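Local coordinates for protein ornithine carbamoyltransferase (Giardia intestinalis, PDB 3GRF) that probably transfers a carbamoyl group from carbamoyl phosphate to ornithine to give citrulline, in the arginine degradation pathway, at residues A[94-97]-A[98-102]; A[315-318]-A[319-323]; A[108-111]-A[112-115]. All blocks are in the same frame, centred on the assembly; numbering follows the deposited sequence.

Contact 1: residues A[94-97]-A[98-102]; sequences AEVF and SRMVD
The guanidinium of Arg99 is met at its edge, in plane, by Glu95 OE2. Arg99 NH1 makes the salt bridge to Glu95 OE2 at 2.9 Å, with a nearly straight N-H...O angle of 165°. The carboxylate is used on its anti side, and its plane is turned 56° from that of the guanidinium. Arg99 NH1 also donates to Glu95 O at 2.8 Å, from above that carbonyl's plane. Two acceptors of one residue thus grip NH1. The Phe97 ring carries Ala94 CA on one face, offset toward the rim. Its CG lies between the backbone N and the carbonyl carbon (chi1 65°), which folds the ring back over Ala94. Val101 CG2 approaches Phe97 CD2 obliquely at 4.1 Å.

These contacts mark the C-terminal end of helix 90-97, where the chain turns toward strand 103-107 of the parallel sheet. Ala94 O accepts from Ser98 N. Ser98 OG comes so close to the same oxygen that a second bond there is doubtful; OG also pairs with Ser122 N. Phe97 O takes two donors, Met100 N and Val101 N, the latter at 2.8 Å. Val96 CG1 packs on Met100 CE at 4.2 Å. Arg99 NE makes a second salt bridge, to Asp305 of a neighbouring subunit.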
loop_
_atom_site.group_PDB
_atom_site.type_symbol
_atom_site.label_atom_id
_atom_site.label_comp_id
_atom_site.label_asym_id
_atom_site.label_seq_id
_atom_site.Cartn_x
_atom_site.Cartn_y
_atom_site.Cartn_z
ATOM N N ALA A 94 14.795 13.345 2.856
ATOM C CA ALA A 94 15.482 12.393 3.720
ATOM C C ALA A 94 15.478 12.835 5.187
ATOM O O ALA A 94 15.286 12.027 6.073
ATOM C CB ALA A 94 16.896 12.131 3.219
ATOM N N GLU A 95 15.714 14.126 5.433
ATOM C CA GLU A 95 15.673 14.701 6.785
ATOM C C GLU A 95 14.316 14.474 7.407
ATOM O O GLU A 95 14.196 14.180 8.585
ATOM C CB GLU A 95 16.000 16.207 6.779
ATOM C CG GLU A 95 17.499 16.560 6.622
ATOM C CD GLU A 95 18.346 16.357 7.885
ATOM O OE1 GLU A 95 19.537 16.757 7.883
ATOM O OE2 GLU A 95 17.868 15.814 8.885
ATOM N N VAL A 96 13.290 14.565 6.581
ATOM C CA VAL A 96 11.929 14.450 7.071
ATOM C C VAL A 96 11.509 12.992 7.276
ATOM O O VAL A 96 10.847 12.700 8.256
ATOM C CB VAL A 96 10.976 15.195 6.133
ATOM C CG1 VAL A 96 9.550 14.763 6.349
ATOM C CG2 VAL A 96 11.185 16.739 6.289
ATOM N N PHE A 97 11.861 12.078 6.361
ATOM C CA PHE A 97 11.443 10.674 6.576
ATOM C C PHE A 97 12.197 9.974 7.701
ATOM O O PHE A 97 11.665 9.068 8.311
ATOM C CB PHE A 97 11.256 9.805 5.289
ATOM C CG PHE A 97 12.527 9.530 4.452
ATOM C CD1 PHE A 97 12.596 9.987 3.117
ATOM C CD2 PHE A 97 13.587 8.767 4.944
ATOM C CE1 PHE A 97 13.713 9.698 2.304
ATOM C CE2 PHE A 97 14.715 8.474 4.154
ATOM C CZ PHE A 97 14.776 8.935 2.837
ATOM N N SER A 98 13.410 10.459 7.994
ATOM C CA SER A 98 14.265 9.925 9.050
ATOM C C SER A 98 13.767 10.277 10.440
ATOM O O SER A 98 14.257 9.738 11.415
ATOM C CB SER A 98 15.699 10.419 8.922
ATOM O OG SER A 98 16.177 10.294 7.607
ATOM N N ARG A 99 12.794 11.161 10.535
ATOM C CA ARG A 99 12.168 11.442 11.826
ATOM C C ARG A 99 10.780 10.809 11.912
ATOM O O ARG A 99 10.008 11.157 12.802
ATOM C CB ARG A 99 12.038 12.940 11.967
ATOM C CG ARG A 99 13.324 13.663 12.195
ATOM C CD ARG A 99 13.047 15.142 11.984
ATOM N NE ARG A 99 14.136 16.045 12.408
ATOM C CZ ARG A 99 15.303 16.164 11.772
ATOM N NH1 ARG A 99 15.564 15.441 10.688
ATOM N NH2 ARG A 99 16.198 17.021 12.207
ATOM N N MET A 100 10.432 9.950 10.935
ATOM C CA MET A 100 9.123 9.244 10.915
ATOM C C MET A 100 9.285 7.732 10.820
ATOM O O MET A 100 8.774 7.012 11.686
ATOM C CB MET A 100 8.185 9.747 9.801
ATOM C CG MET A 100 7.551 11.155 10.047
ATOM S SD MET A 100 6.521 11.646 8.653
ATOM C CE MET A 100 6.412 13.397 8.861
ATOM N N VAL A 101 10.014 7.270 9.778
ATOM C CA VAL A 101 10.198 5.843 9.509
ATOM C C VAL A 101 11.462 5.323 10.211
ATOM O O VAL A 101 12.276 6.107 10.731
ATOM C CB VAL A 101 10.158 5.539 7.994
ATOM C CG1 VAL A 101 8.840 6.083 7.422
ATOM C CG2 VAL A 101 11.386 6.175 7.272
ATOM N N ASP A 102 11.563 3.999 10.307
ATOM C CA ASP A 102 12.669 3.331 10.976
ATOM C C ASP A 102 13.747 2.893 9.992
ATOM O O ASP A 102 14.918 2.676 10.345
ATOM C CB ASP A 102 12.127 2.140 11.747
ATOM C CG ASP A 102 11.115 2.539 12.741
ATOM O OD1 ASP A 102 9.906 2.401 12.460
ATOM O OD2 ASP A 102 11.519 3.074 13.781
#

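Contact 2: residues A[315-318]-A[319-323]; sequences MAVL and DFFLH
Met315 meets Asp319 through the backbone. Met315 O accepts from Asp319 N at 3.0 Å, and Asp319 CB lies beside the same oxygen. The Met315 side chain runs off to helix 56-69, onto Ala65, Arg68 and Leu69. Ala316 O takes the next bond, from Phe320 N, also at 3.0 Å and close to straight at 168°. The methyl group of Ala316 lies against helix 18-33.

Val317 carries the main side-chain contact. Its side chain and that of Phe321 lie side by side and point the same way. Val317 CG1 touches Phe321 CD2 at 4.0 Å. CG1 stands opposite the backbone N (chi1 173°), beside the carbonyl carbon whose oxygen also meets Phe321. Val317 O accepts from Phe321 N and lies at the edge of the Phe321 ring, in its plane, 3.3 Å from Phe321 CD2. Both side chains rest on Leu10.

Leu318 O accepts from Leu322 N at 2.9 Å, and Leu322 CB and CD2 crowd round that oxygen. The Leu318 side chain turns away to Met66 and Ile103.

This is the last part of helix 303-322, a regular i to i+4 ladder. His323 leaves helical geometry, yet its ring folds back. His323 ND1 donates to Asp319 O at 2.7 Å, with the oxygen in the ring plane. His323 N reaches the same oxygen from the opposite face of the carbonyl plane. Two donors therefore hold a carbonyl near the helix end, and ND1 must carry a proton for this bond. The Asp319 carboxylate has salt bridges to Arg27 and Arg41. Those two positive charges would probably keep it ionised although it is buried.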
loop_
_atom_site.group_PDB
_atom_site.type_symbol
_atom_site.label_atom_id
_atom_site.label_comp_id
_atom_site.label_asym_id
_atom_site.label_seq_id
_atom_site.Cartn_x
_atom_site.Cartn_y
_atom_site.Cartn_z
ATOM N N MET A 315 14.276 -10.175 5.068
ATOM C CA MET A 315 13.894 -10.085 6.476
ATOM C C MET A 315 15.159 -9.937 7.316
ATOM O O MET A 315 15.146 -9.272 8.357
ATOM C CB MET A 315 13.151 -11.346 6.952
ATOM C CG MET A 315 11.870 -11.730 6.206
ATOM S SD MET A 315 11.159 -13.330 6.686
ATOM C CE MET A 315 12.593 -14.380 6.820
ATOM N N ALA A 316 16.228 -10.609 6.894
ATOM C CA ALA A 316 17.502 -10.602 7.615
ATOM C C ALA A 316 18.132 -9.254 7.502
ATOM O O ALA A 316 18.595 -8.674 8.467
ATOM C CB ALA A 316 18.449 -11.678 7.074
ATOM N N VAL A 317 18.212 -8.721 6.289
ATOM C CA VAL A 317 18.797 -7.411 6.141
ATOM C C VAL A 317 18.076 -6.278 6.878
ATOM O O VAL A 317 18.718 -5.459 7.544
ATOM C CB VAL A 317 18.864 -7.051 4.648
ATOM C CG1 VAL A 317 19.318 -5.648 4.512
ATOM C CG2 VAL A 317 19.797 -8.046 3.930
ATOM N N LEU A 318 16.746 -6.229 6.753
ATOM C CA LEU A 318 15.901 -5.243 7.445
ATOM C C LEU A 318 16.074 -5.407 8.949
ATOM O O LEU A 318 16.333 -4.477 9.632
ATOM C CB LEU A 318 14.428 -5.404 7.028
ATOM C CG LEU A 318 14.197 -5.052 5.522
ATOM C CD1 LEU A 318 12.841 -5.475 4.970
ATOM C CD2 LEU A 318 14.405 -3.550 5.274
ATOM N N ASP A 319 15.962 -6.616 9.447
ATOM C CA ASP A 319 16.114 -6.856 10.873
ATOM C C ASP A 319 17.414 -6.308 11.403
ATOM O O ASP A 319 17.442 -5.559 12.378
ATOM C CB ASP A 319 16.050 -8.356 11.165
ATOM C CG ASP A 319 16.124 -8.641 12.644
ATOM O OD1 ASP A 319 15.119 -8.339 13.317
ATOM O OD2 ASP A 319 17.184 -9.118 13.127
ATOM N N PHE A 320 18.498 -6.688 10.748
ATOM C CA PHE A 320 19.821 -6.245 11.101
ATOM C C PHE A 320 19.963 -4.736 11.068
ATOM O O PHE A 320 20.549 -4.174 11.960
ATOM C CB PHE A 320 20.805 -6.876 10.126
ATOM C CG PHE A 320 22.244 -6.684 10.483
ATOM C CD1 PHE A 320 22.775 -7.279 11.614
ATOM C CD2 PHE A 320 23.083 -5.975 9.643
ATOM C CE1 PHE A 320 24.112 -7.149 11.903
ATOM C CE2 PHE A 320 24.417 -5.841 9.932
ATOM C CZ PHE A 320 24.928 -6.433 11.065
ATOM N N PHE A 321 19.484 -4.060 10.024
ATOM C CA PHE A 321 19.695 -2.595 9.991
ATOM C C PHE A 321 18.774 -1.861 10.940
ATOM O O PHE A 321 19.107 -0.779 11.423
ATOM C CB PHE A 321 19.654 -2.027 8.551
ATOM C CG PHE A 321 20.970 -2.213 7.812
ATOM C CD1 PHE A 321 21.933 -1.219 7.818
ATOM C CD2 PHE A 321 21.278 -3.422 7.211
ATOM C CE1 PHE A 321 23.149 -1.398 7.168
ATOM C CE2 PHE A 321 22.509 -3.618 6.582
ATOM C CZ PHE A 321 23.453 -2.608 6.572
ATOM N N LEU A 322 17.635 -2.486 11.233
ATOM C CA LEU A 322 16.666 -2.000 12.202
ATOM C C LEU A 322 17.318 -1.943 13.623
ATOM O O LEU A 322 17.009 -1.041 14.412
ATOM C CB LEU A 322 15.437 -2.921 12.242
ATOM C CG LEU A 322 14.058 -2.305 11.879
ATOM C CD1 LEU A 322 14.234 -0.972 11.153
ATOM C CD2 LEU A 322 13.258 -3.287 11.034
ATOM N N HIS A 323 18.194 -2.906 13.932
ATOM C CA HIS A 323 18.993 -3.007 15.176
ATOM C C HIS A 323 20.465 -2.628 14.788
ATOM O O HIS A 323 20.784 -1.441 14.692
ATOM C CB HIS A 323 18.729 -4.379 15.852
ATOM C CG HIS A 323 17.186 -4.820 15.968
ATOM N ND1 HIS A 323 16.392 -5.079 14.864
ATOM C CD2 HIS A 323 16.390 -5.018 17.063
ATOM C CE1 HIS A 323 15.173 -5.402 15.271
ATOM N NE2 HIS A 323 15.144 -5.383 16.595
#

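Contact 3: residues A[108-111]-A[112-115]; sequences LATK and EMMR
Met113 folds back over Thr110, the N-cap residue of helix 111-120, and the two side chains cross at about a right angle. Thr110 OG1 presses on Met113 CG at 3.0 Å, a tight contact. The extended chi2 (168°) carries SD out past this hydroxyl. Met113 SD touches both Thr110 OG1, at 3.3 Å, and Ala109 CB, at 4.0 Å. Thr110 N points at SD in a weak hydrogen bond. Leu108 CD1 fills the groove between Met113 and Met114, resting 4.3 Å from Met113 CB and 4.2 Å from Met114 SD.

Further round the turn, Lys111 and Arg115 run side by side. The Lys111 methylenes lie over one face of the guanidinium, Lys111 CD being 3.4 Å from Arg115 NH1. Lys111 then bends at chi4 (47°), and Lys111 NZ meets Glu112 OE1 at 2.8 Å in a salt bridge. Glu112 OE2 makes a long, weaker salt bridge to Arg115 NH1. The carboxylate probably eases the closeness of the two positive charges. Arg115 N bonds to Lys111 O in the first helical turn.

The loop leads from strand 103-107 into helix 111-120. Asp131 accepts from Lys111 N, Phe132 touches Lys111 and Arg115, and Met114 packs on strand 125-127.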
loop_
_atom_site.group_PDB
_atom_site.type_symbol
_atom_site.label_atom_id
_atom_site.label_comp_id
_atom_site.label_asym_id
_atom_site.label_seq_id
_atom_site.Cartn_x
_atom_site.Cartn_y
_atom_site.Cartn_z
ATOM N N LEU A 108 16.388 3.410 -7.254
ATOM C CA LEU A 108 16.488 4.638 -8.044
ATOM C C LEU A 108 17.443 4.417 -9.220
ATOM O O LEU A 108 18.328 3.550 -9.162
ATOM C CB LEU A 108 16.913 5.825 -7.145
ATOM C CG LEU A 108 16.123 6.026 -5.832
ATOM C CD1 LEU A 108 16.874 6.832 -4.768
ATOM C CD2 LEU A 108 14.725 6.607 -6.070
ATOM N N ALA A 109 17.244 5.180 -10.295
ATOM C CA ALA A 109 18.042 5.037 -11.518
ATOM C C ALA A 109 19.557 4.917 -11.237
ATOM O O ALA A 109 20.141 3.839 -11.454
ATOM C CB ALA A 109 17.746 6.168 -12.491
ATOM N N THR A 110 20.167 5.995 -10.723
ATOM C CA THR A 110 21.627 6.080 -10.580
ATOM C C THR A 110 22.103 5.964 -9.141
ATOM O O THR A 110 21.364 6.276 -8.205
ATOM C CB THR A 110 22.176 7.400 -11.122
ATOM O OG1 THR A 110 21.594 8.491 -10.390
ATOM C CG2 THR A 110 21.908 7.530 -12.640
ATOM N N LYS A 111 23.356 5.537 -8.981
ATOM C CA LYS A 111 24.000 5.488 -7.661
ATOM C C LYS A 111 24.055 6.850 -6.984
ATOM O O LYS A 111 24.200 6.922 -5.756
ATOM C CB LYS A 111 25.384 4.822 -7.714
ATOM C CG LYS A 111 26.333 5.345 -8.750
ATOM C CD LYS A 111 27.643 4.586 -8.676
ATOM C CE LYS A 111 28.406 4.697 -9.978
ATOM N NZ LYS A 111 28.448 6.117 -10.474
ATOM N N GLU A 112 23.894 7.900 -7.806
ATOM C CA GLU A 112 23.989 9.340 -7.433
ATOM C C GLU A 112 22.854 9.802 -6.520
ATOM O O GLU A 112 23.087 10.271 -5.386
ATOM C CB GLU A 112 23.995 10.230 -8.700
ATOM C CG GLU A 112 24.976 9.803 -9.827
ATOM C CD GLU A 112 26.340 9.322 -9.308
ATOM O OE1 GLU A 112 26.990 8.513 -10.008
ATOM O OE2 GLU A 112 26.751 9.746 -8.199
ATOM N N MET A 113 21.635 9.633 -7.025
ATOM C CA MET A 113 20.387 9.826 -6.280
ATOM C C MET A 113 20.311 8.981 -5.011
ATOM O O MET A 113 19.819 9.436 -3.980
ATOM C CB MET A 113 19.223 9.481 -7.189
ATOM C CG MET A 113 19.535 9.725 -8.663
ATOM S SD MET A 113 18.342 9.029 -9.816
ATOM C CE MET A 113 16.866 9.978 -9.440
ATOM N N MET A 114 20.812 7.757 -5.101
ATOM C CA MET A 114 20.856 6.841 -3.968
ATOM C C MET A 114 21.806 7.316 -2.885
ATOM O O MET A 114 21.478 7.253 -1.681
ATOM C CB MET A 114 21.241 5.433 -4.453
ATOM C CG MET A 114 21.166 4.368 -3.376
ATOM S SD MET A 114 19.460 4.055 -2.927
ATOM C CE MET A 114 19.512 4.198 -1.148
ATOM N N ARG A 115 22.989 7.755 -3.311
ATOM C CA ARG A 115 24.019 8.325 -2.437
ATOM C C ARG A 115 23.631 9.651 -1.824
ATOM O O ARG A 115 23.958 9.908 -0.669
ATOM C CB ARG A 115 25.308 8.571 -3.212
ATOM C CG ARG A 115 26.301 7.433 -3.129
ATOM C CD ARG A 115 27.068 7.367 -4.438
ATOM N NE ARG A 115 27.896 6.167 -4.569
ATOM C CZ ARG A 115 28.748 5.953 -5.569
ATOM N NH1 ARG A 115 28.889 6.858 -6.532
ATOM N NH2 ARG A 115 29.461 4.828 -5.610
#

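Contacts 1 and 3 flank strand 103-107 in the chain. Contact 1 ends helix 90-97 and leads into the strand; contact 3 leads out of it into helix 111-120. Their centres are about 18 Å apart, and both belong to the carbamoyl phosphate-binding domain. Contact 2 comes last, near the end of helix 303-322. By sequence it belongs mainly to the Asp/Orn-binding part, yet it packs on helices 18-33 and 56-69 and on strand 103-107. It touches contact 1, where Leu322 CD1 lies 3.8 Å from Asp102 O. Contacts 2 and 3 do not touch, their centres being about 22 Å apart. The C-terminal helix thus ties the chain's end to its N-terminal part.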